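Local coordinates for putative MAR1 (Leishmania donovani, PDB 1X9G), which is of unknown function, but belongs to the isochorismatase superfamily and has been proposed to be a MAR1 ribonuclease, at residues I63-Y68 with H86-T91; F44-L49 with P77-P82. One frame throughout, in Å; residues are numbered along the deposited sequence.

How the interactions relate
Both interactions belong to one parallel-sheet α/β domain, and their segments alternate along the chain. Interaction 1 pairs strand 60-67 with strand 86-90, the outermost within the chain on that side. Interaction 2 holds the helix-free connection between these two strands against helix 39-55, which itself leads into strand 60-67. The contact centres lie about 15 Å apart, yet they touch where V64 CG2 meets L81 CD1 at 3.4 Å. V64 and E66 face the side of the sheet carrying the loop. T65 and K90 point to the other face and reach D27, probably part of the active site as in relatives; A46 and I79 of interaction 2 pack on L28, next to D27.

Interaction 1. Residues I63-Y68 with H86-T91; sequences IVTEHY and HLIEKT
The contact is the parallel pairing of strand 60-67 with strand 86-90, outermost within the chain, in the sheet of an α/β domain. I88 lies between V64 and E66 in the bonding pattern: I88 N gives to V64 O and E66 N to I88 O, both at 2.8 Å. K90 continues it, with K90 N to E66 O at 3.0 Å and Y68 N to K90 O at 2.9 Å; V64 N to H86 O is weak. On the T65 face, the T65 and I88 side chains lie side by side, pointing the same way, with T65 CG2 next to I88 CD1. K90 bends at chi2 (70°), bringing NZ to H67 ND1 in a weak 3.4 Å bond, the two side chains crossing at about a right angle. K90 NZ has its stronger partner in D27, a salt bridge; T65 OG1 holds the other carboxylate oxygen of D27. On the other face L87 CD1 packs on E66 CG at 3.6 Å, while the carboxylates of E66 and E89 stay 4.3 Å apart (OE1 to OE2), E66 OE2 being bound by I75 N. T91 OG1 reaches D179 of the second subunit. An Asp-Lys pair at strand ends is consistent with the isochorismatase-superfamily active site.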
ATOM      1  N   ILE A  63      29.315  -8.764   1.082  1.00 60.85           N
ATOM      2  CA  ILE A  63      29.906  -7.430   1.137  1.00 60.11           C
ATOM      3  C   ILE A  63      29.475  -6.697   2.428  1.00 60.78           C
ATOM      4  O   ILE A  63      28.301  -6.672   2.780  1.00 62.57           O
ATOM      5  CB  ILE A  63      29.579  -6.625  -0.172  1.00 60.02           C
ATOM      6  CG1 ILE A  63      30.016  -7.411  -1.417  1.00 58.94           C
ATOM      7  CG2 ILE A  63      30.167  -5.193  -0.165  1.00 58.44           C
ATOM      8  CD1 ILE A  63      29.573  -6.772  -2.732  1.00 58.95           C
ATOM      9  N   VAL A  64      30.432  -6.130   3.142  1.00 60.57           N
ATOM     10  CA  VAL A  64      30.186  -5.449   4.397  1.00 59.74           C
ATOM     11  C   VAL A  64      30.677  -4.050   4.128  1.00 60.08           C
ATOM     12  O   VAL A  64      31.808  -3.866   3.688  1.00 59.44           O
ATOM     13  CB  VAL A  64      31.048  -6.058   5.534  1.00 59.77           C
ATOM     14  CG1 VAL A  64      30.894  -5.307   6.835  1.00 56.74           C
ATOM     15  CG2 VAL A  64      30.741  -7.564   5.714  1.00 60.49           C
ATOM     16  N   THR A  65      29.820  -3.058   4.346  1.00 60.48           N
ATOM     17  CA  THR A  65      30.294  -1.672   4.380  1.00 60.57           C
ATOM     18  C   THR A  65      30.281  -1.222   5.839  1.00 61.15           C
ATOM     19  O   THR A  65      29.355  -1.571   6.599  1.00 61.16           O
ATOM     20  CB  THR A  65      29.409  -0.713   3.552  1.00 60.02           C
ATOM     21  OG1 THR A  65      28.139  -0.630   4.180  1.00 62.44           O
ATOM     22  CG2 THR A  65      29.203  -1.206   2.162  1.00 58.52           C
ATOM     23  N   GLU A  66      31.318  -0.475   6.239  1.00 62.00           N
ATOM     24  CA  GLU A  66      31.296   0.234   7.510  1.00 62.12           C
ATOM     25  C   GLU A  66      31.375   1.696   7.161  1.00 63.03           C
ATOM     26  O   GLU A  66      32.226   2.111   6.370  1.00 62.52           O
ATOM     27  CB  GLU A  66      32.480  -0.089   8.420  1.00 62.11           C
ATOM     28  CG  GLU A  66      33.128  -1.455   8.305  1.00 62.69           C
ATOM     29  CD  GLU A  66      34.017  -1.758   9.496  1.00 62.04           C
ATOM     30  OE1 GLU A  66      35.108  -1.149   9.615  1.00 63.63           O
ATOM     31  OE2 GLU A  66      33.612  -2.593  10.328  1.00 59.83           O
ATOM     32  N   HIS A  67      30.503   2.467   7.795  1.00 64.01           N
ATOM     33  CA  HIS A  67      30.361   3.886   7.564  1.00 65.66           C
ATOM     34  C   HIS A  67      31.087   4.642   8.657  1.00 67.03           C
ATOM     35  O   HIS A  67      30.870   4.370   9.834  1.00 66.38           O
ATOM     36  CB  HIS A  67      28.879   4.245   7.649  1.00 65.67           C
ATOM     37  CG  HIS A  67      28.590   5.657   7.292  1.00 64.48           C
ATOM     38  ND1 HIS A  67      28.407   6.065   5.988  1.00 63.88           N
ATOM     39  CD2 HIS A  67      28.472   6.763   8.063  1.00 63.98           C
ATOM     40  CE1 HIS A  67      28.164   7.362   5.972  1.00 65.79           C
ATOM     41  NE2 HIS A  67      28.209   7.811   7.216  1.00 65.67           N
ATOM     42  N   TYR A  68      31.920   5.603   8.253  1.00 69.89           N
ATOM     43  CA  TYR A  68      32.850   6.331   9.140  1.00 72.43           C
ATOM     44  C   TYR A  68      33.246   5.517  10.389  1.00 73.14           C
ATOM     45  O   TYR A  68      32.893   5.880  11.509  1.00 72.40           O
ATOM     46  CB  TYR A  68      32.248   7.678   9.508  1.00 73.98           C
ATOM     47  CG  TYR A  68      33.214   8.682  10.091  1.00 76.87           C
ATOM     48  CD1 TYR A  68      33.064   9.136  11.417  1.00 78.49           C
ATOM     49  CD2 TYR A  68      34.270   9.195   9.326  1.00 78.73           C
ATOM     50  CE1 TYR A  68      33.945  10.063  11.968  1.00 78.94           C
ATOM     51  CE2 TYR A  68      35.166  10.122   9.878  1.00 79.72           C
ATOM     52  CZ  TYR A  68      34.991  10.553  11.196  1.00 78.76           C
ATOM     53  OH  TYR A  68      35.854  11.486  11.734  1.00 78.73           O
ATOM     54  N   HIS A  86      33.958  -9.014   1.242  1.00 72.75           N
ATOM     55  CA  HIS A  86      34.629  -7.806   0.755  1.00 72.21           C
ATOM     56  C   HIS A  86      34.258  -6.651   1.623  1.00 72.23           C
ATOM     57  O   HIS A  86      33.252  -5.955   1.404  1.00 73.31           O
ATOM     58  CB  HIS A  86      34.321  -7.506  -0.689  1.00 71.93           C
ATOM     59  CG  HIS A  86      34.539  -8.673  -1.585  1.00 73.16           C
ATOM     60  ND1 HIS A  86      35.661  -8.805  -2.371  1.00 73.93           N
ATOM     61  CD2 HIS A  86      33.793  -9.786  -1.796  1.00 74.99           C
ATOM     62  CE1 HIS A  86      35.596  -9.951  -3.029  1.00 75.60           C
ATOM     63  NE2 HIS A  86      34.470 -10.563  -2.703  1.00 75.91           N
ATOM     64  N   LEU A  87      35.080  -6.450   2.631  1.00 71.42           N
ATOM     65  CA  LEU A  87      34.802  -5.464   3.626  1.00 70.73           C
ATOM     66  C   LEU A  87      35.318  -4.091   3.186  1.00 69.77           C
ATOM     67  O   LEU A  87      36.451  -3.966   2.783  1.00 69.32           O
ATOM     68  CB  LEU A  87      35.337  -5.981   4.948  1.00 70.77           C
ATOM     69  CG  LEU A  87      35.758  -5.163   6.138  1.00 72.63           C
ATOM     70  CD1 LEU A  87      34.975  -3.869   6.302  1.00 74.55           C
ATOM     71  CD2 LEU A  87      35.438  -6.140   7.243  1.00 75.26           C
ATOM     72  N   ILE A  88      34.433  -3.085   3.198  1.00 69.11           N
ATOM     73  CA  ILE A  88      34.754  -1.763   2.662  1.00 68.16           C
ATOM     74  C   ILE A  88      34.195  -0.646   3.561  1.00 67.68           C
ATOM     75  O   ILE A  88      33.339  -0.885   4.403  1.00 67.88           O
ATOM     76  CB  ILE A  88      34.447  -1.597   1.074  1.00 68.64           C
ATOM     77  CG1 ILE A  88      33.465  -0.483   0.764  1.00 68.58           C
ATOM     78  CG2 ILE A  88      34.064  -2.905   0.357  1.00 65.85           C
ATOM     79  CD1 ILE A  88      32.062  -0.961   0.727  1.00 75.23           C
ATOM     80  N   GLU A  89      34.720   0.561   3.402  1.00 67.00           N
ATOM     81  CA  GLU A  89      34.479   1.662   4.352  1.00 66.25           C
ATOM     82  C   GLU A  89      34.121   2.909   3.564  1.00 64.36           C
ATOM     83  O   GLU A  89      34.610   3.117   2.450  1.00 64.02           O
ATOM     84  CB  GLU A  89      35.733   1.937   5.213  1.00 66.29           C
ATOM     85  CG  GLU A  89      36.143   0.797   6.196  1.00 68.34           C
ATOM     86  CD  GLU A  89      37.522   1.044   6.917  1.00 68.36           C
ATOM     87  OE1 GLU A  89      37.782   2.180   7.386  1.00 69.34           O
ATOM     88  OE2 GLU A  89      38.346   0.091   7.009  1.00 69.49           O
ATOM     89  N   LYS A  90      33.283   3.763   4.124  1.00 62.51           N
ATOM     90  CA  LYS A  90      32.934   4.969   3.383  1.00 61.20           C
ATOM     91  C   LYS A  90      32.313   6.055   4.202  1.00 60.33           C
ATOM     92  O   LYS A  90      32.054   5.897   5.393  1.00 59.87           O
ATOM     93  CB  LYS A  90      31.993   4.644   2.226  1.00 61.77           C
ATOM     94  CG  LYS A  90      30.967   3.535   2.507  1.00 60.78           C
ATOM     95  CD  LYS A  90      29.878   3.907   3.491  1.00 58.29           C
ATOM     96  CE  LYS A  90      28.593   3.103   3.131  1.00 57.12           C
ATOM     97  NZ  LYS A  90      27.468   3.370   4.081  1.00 55.63           N
ATOM     98  N   THR A  91      32.071   7.171   3.539  1.00 59.59           N
ATOM     99  CA  THR A  91      31.351   8.271   4.164  1.00 59.95           C
ATOM    100  C   THR A  91      30.041   8.600   3.370  1.00 59.14           C
ATOM    101  O   THR A  91      29.078   9.138   3.924  1.00 58.50           O
ATOM    102  CB  THR A  91      32.295   9.462   4.342  1.00 60.82           C
ATOM    103  OG1 THR A  91      32.905   9.775   3.077  1.00 63.14           O
ATOM    104  CG2 THR A  91      33.427   9.089   5.341  1.00 60.60           C
TER

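Interaction 2. Residues F44-L49 with P77-P82; sequences FVANRL and PEITLP
Polar contacts centre on the side-chain amide of N47, which reaches from helix 39-55 to the loop backbone on both flanks of I79. N47 CG stands anti to the carbonyl carbon and beside the backbone N (chi1 -67°), which carries the amide toward the loop. T80 N donates to N47 OD1 at 3.3 Å and lies in the plane of that carbonyl, with a C=O...N angle of 159°. The other half of the amide works in the reverse sense: N47 ND2 donates to E78 O, also at 3.3 Å, and this acceptor lies nearly in the amide plane, 3° out of it. Bonds at both ends of one flat group should limit its rotation and tie the loop backbone to the helix. The same ND2 has a weak third link to E78 OE2 at 3.2 Å. E78 folds back toward it through a bend at chi2, and its carboxylate crosses the amide steeply rather than lying flat on it.

Apolar contact is made by A46, one residue before N47, and I79. A46 CB meets both I79 CG1 and I79 CD1 at 3.9 Å, while the other branch, I79 CG2, lies 3.9 Å from N47 OD1. V43 and L28 also pack on I79, so the isoleucine is buried while neighbouring E78 and T80 remain exposed.

Further bonds extend the join along the helix and to the sheet. R51 NH2 binds T80 O, and A46 O accepts from Y62 OH of strand 60-67. Farther on, P82 touches H53, E54 and Y62. Asparagine pairing through its amide with the backbone C=O and N-H on either side of a residue here ties an irregular strand-to-strand connection to the helix of a beta-alpha-beta crossover in the α/β isochorismatase fold.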
ATOM      1  N   PHE A  44      21.072 -11.295  13.152  1.00 61.30           N
ATOM      2  CA  PHE A  44      20.654 -12.662  12.895  1.00 61.29           C
ATOM      3  C   PHE A  44      20.582 -12.961  11.406  1.00 61.14           C
ATOM      4  O   PHE A  44      20.966 -14.061  10.968  1.00 62.36           O
ATOM      5  CB  PHE A  44      19.291 -12.934  13.549  1.00 61.91           C
ATOM      6  CG  PHE A  44      18.708 -14.261  13.181  1.00 62.97           C
ATOM      7  CD1 PHE A  44      19.106 -15.430  13.859  1.00 64.88           C
ATOM      8  CD2 PHE A  44      17.805 -14.370  12.127  1.00 62.32           C
ATOM      9  CE1 PHE A  44      18.574 -16.711  13.493  1.00 62.12           C
ATOM     10  CE2 PHE A  44      17.277 -15.636  11.753  1.00 60.72           C
ATOM     11  CZ  PHE A  44      17.657 -16.794  12.453  1.00 60.71           C
ATOM     12  N   VAL A  45      20.075 -11.984  10.653  1.00 60.05           N
ATOM     13  CA  VAL A  45      19.836 -12.090   9.222  1.00 58.37           C
ATOM     14  C   VAL A  45      21.181 -11.998   8.527  1.00 58.17           C
ATOM     15  O   VAL A  45      21.425 -12.703   7.550  1.00 58.73           O
ATOM     16  CB  VAL A  45      18.828 -10.972   8.706  1.00 58.02           C
ATOM     17  CG1 VAL A  45      18.837 -10.834   7.202  1.00 55.90           C
ATOM     18  CG2 VAL A  45      17.426 -11.254   9.174  1.00 56.74           C
ATOM     19  N   ALA A  46      22.040 -11.124   9.026  1.00 58.32           N
ATOM     20  CA  ALA A  46      23.437 -11.013   8.563  1.00 58.85           C
ATOM     21  C   ALA A  46      24.169 -12.332   8.684  1.00 58.58           C
ATOM     22  O   ALA A  46      24.771 -12.787   7.708  1.00 58.32           O
ATOM     23  CB  ALA A  46      24.192  -9.930   9.329  1.00 58.70           C
ATOM     24  N   ASN A  47      24.070 -12.967   9.853  1.00 59.29           N
ATOM     25  CA  ASN A  47      24.583 -14.351  10.019  1.00 60.62           C
ATOM     26  C   ASN A  47      23.906 -15.330   9.074  1.00 61.03           C
ATOM     27  O   ASN A  47      24.620 -16.009   8.346  1.00 61.95           O
ATOM     28  CB  ASN A  47      24.496 -14.872  11.464  1.00 60.88           C
ATOM     29  CG  ASN A  47      25.427 -14.126  12.425  1.00 61.45           C
ATOM     30  OD1 ASN A  47      26.586 -13.816  12.101  1.00 63.58           O
ATOM     31  ND2 ASN A  47      24.915 -13.843  13.628  1.00 62.51           N
ATOM     32  N   ARG A  48      22.557 -15.369   9.044  1.00 60.51           N
ATOM     33  CA  ARG A  48      21.801 -16.264   8.124  1.00 60.33           C
ATOM     34  C   ARG A  48      22.254 -16.243   6.665  1.00 60.27           C
ATOM     35  O   ARG A  48      22.497 -17.300   6.083  1.00 59.58           O
ATOM     36  CB  ARG A  48      20.278 -16.049   8.188  1.00 60.28           C
ATOM     37  CG  ARG A  48      19.480 -16.900   7.166  1.00 59.89           C
ATOM     38  CD  ARG A  48      17.916 -16.809   7.363  1.00 59.52           C
ATOM     39  NE  ARG A  48      17.440 -17.756   8.384  1.00 55.34           N
ATOM     40  CZ  ARG A  48      16.237 -17.730   8.961  1.00 56.51           C
ATOM     41  NH1 ARG A  48      15.325 -16.810   8.614  1.00 56.76           N
ATOM     42  NH2 ARG A  48      15.924 -18.640   9.883  1.00 53.18           N
ATOM     43  N   LEU A  49      22.355 -15.045   6.087  1.00 60.29           N
ATOM     44  CA  LEU A  49      22.840 -14.867   4.700  1.00 60.34           C
ATOM     45  C   LEU A  49      24.342 -15.144   4.568  1.00 60.69           C
ATOM     46  O   LEU A  49      24.849 -15.314   3.445  1.00 60.83           O
ATOM     47  CB  LEU A  49      22.514 -13.446   4.183  1.00 59.83           C
ATOM     48  CG  LEU A  49      21.074 -13.106   3.717  1.00 61.03           C
ATOM     49  CD1 LEU A  49      20.602 -14.008   2.563  1.00 57.66           C
ATOM     50  CD2 LEU A  49      20.101 -13.252   4.832  1.00 61.61           C
ATOM     51  N   PRO A  77      30.965  -7.573  16.499  1.00 76.07           N
ATOM     52  CA  PRO A  77      31.587  -8.912  16.516  1.00 75.99           C
ATOM     53  C   PRO A  77      30.618 -10.070  16.355  1.00 75.73           C
ATOM     54  O   PRO A  77      30.934 -11.035  15.664  1.00 75.84           O
ATOM     55  CB  PRO A  77      32.258  -8.984  17.909  1.00 75.94           C
ATOM     56  CG  PRO A  77      31.685  -7.875  18.691  1.00 75.85           C
ATOM     57  CD  PRO A  77      31.335  -6.807  17.708  1.00 76.18           C
ATOM     58  N   GLU A  78      29.455  -9.985  16.992  1.00 75.47           N
ATOM     59  CA  GLU A  78      28.469 -11.048  16.881  1.00 75.54           C
ATOM     60  C   GLU A  78      28.089 -11.406  15.411  1.00 74.49           C
ATOM     61  O   GLU A  78      27.472 -12.443  15.157  1.00 74.54           O
ATOM     62  CB  GLU A  78      27.285 -10.759  17.830  1.00 76.22           C
ATOM     63  CG  GLU A  78      25.930 -11.421  17.489  1.00 80.52           C
ATOM     64  CD  GLU A  78      25.875 -12.958  17.678  1.00 85.28           C
ATOM     65  OE1 GLU A  78      25.870 -13.413  18.849  1.00 88.73           O
ATOM     66  OE2 GLU A  78      25.780 -13.702  16.662  1.00 85.23           O
ATOM     67  N   ILE A  79      28.503 -10.599  14.431  1.00 73.29           N
ATOM     68  CA  ILE A  79      28.489 -11.082  13.043  1.00 72.95           C
ATOM     69  C   ILE A  79      29.823 -11.772  12.637  1.00 73.76           C
ATOM     70  O   ILE A  79      30.877 -11.115  12.473  1.00 73.12           O
ATOM     71  CB  ILE A  79      28.107 -10.000  11.993  1.00 72.41           C
ATOM     72  CG1 ILE A  79      26.706  -9.450  12.265  1.00 72.32           C
ATOM     73  CG2 ILE A  79      28.141 -10.587  10.569  1.00 70.70           C
ATOM     74  CD1 ILE A  79      26.506  -7.990  11.837  1.00 69.69           C
ATOM     75  N   THR A  80      29.743 -13.091  12.452  1.00 74.25           N
ATOM     76  CA  THR A  80      30.849 -13.863  11.936  1.00 74.63           C
ATOM     77  C   THR A  80      30.867 -13.924  10.415  1.00 74.87           C
ATOM     78  O   THR A  80      30.324 -14.829   9.795  1.00 75.23           O
ATOM     79  CB  THR A  80      30.999 -15.252  12.600  1.00 74.92           C
ATOM     80  OG1 THR A  80      29.795 -15.603  13.290  1.00 71.82           O
ATOM     81  CG2 THR A  80      32.187 -15.204  13.624  1.00 77.49           C
ATOM     82  N   LEU A  81      31.515 -12.910   9.852  1.00 75.28           N
ATOM     83  CA  LEU A  81      31.811 -12.772   8.433  1.00 75.99           C
ATOM     84  C   LEU A  81      32.380 -14.026   7.774  1.00 76.44           C
ATOM     85  O   LEU A  81      33.162 -14.759   8.400  1.00 76.85           O
ATOM     86  CB  LEU A  81      32.839 -11.641   8.246  1.00 76.14           C
ATOM     87  CG  LEU A  81      32.452 -10.177   8.473  1.00 76.23           C
ATOM     88  CD1 LEU A  81      30.965  -9.972   8.077  1.00 74.18           C
ATOM     89  CD2 LEU A  81      32.751  -9.709   9.906  1.00 75.30           C
ATOM     90  N   PRO A  82      32.028 -14.257   6.498  1.00 76.49           N
ATOM     91  CA  PRO A  82      32.683 -15.305   5.718  1.00 76.53           C
ATOM     92  C   PRO A  82      34.121 -14.882   5.383  1.00 76.68           C
ATOM     93  O   PRO A  82      34.399 -13.680   5.315  1.00 76.55           O
ATOM     94  CB  PRO A  82      31.837 -15.380   4.439  1.00 76.72           C
ATOM     95  CG  PRO A  82      30.652 -14.521   4.655  1.00 76.15           C
ATOM     96  CD  PRO A  82      31.010 -13.543   5.713  1.00 76.71           C
TER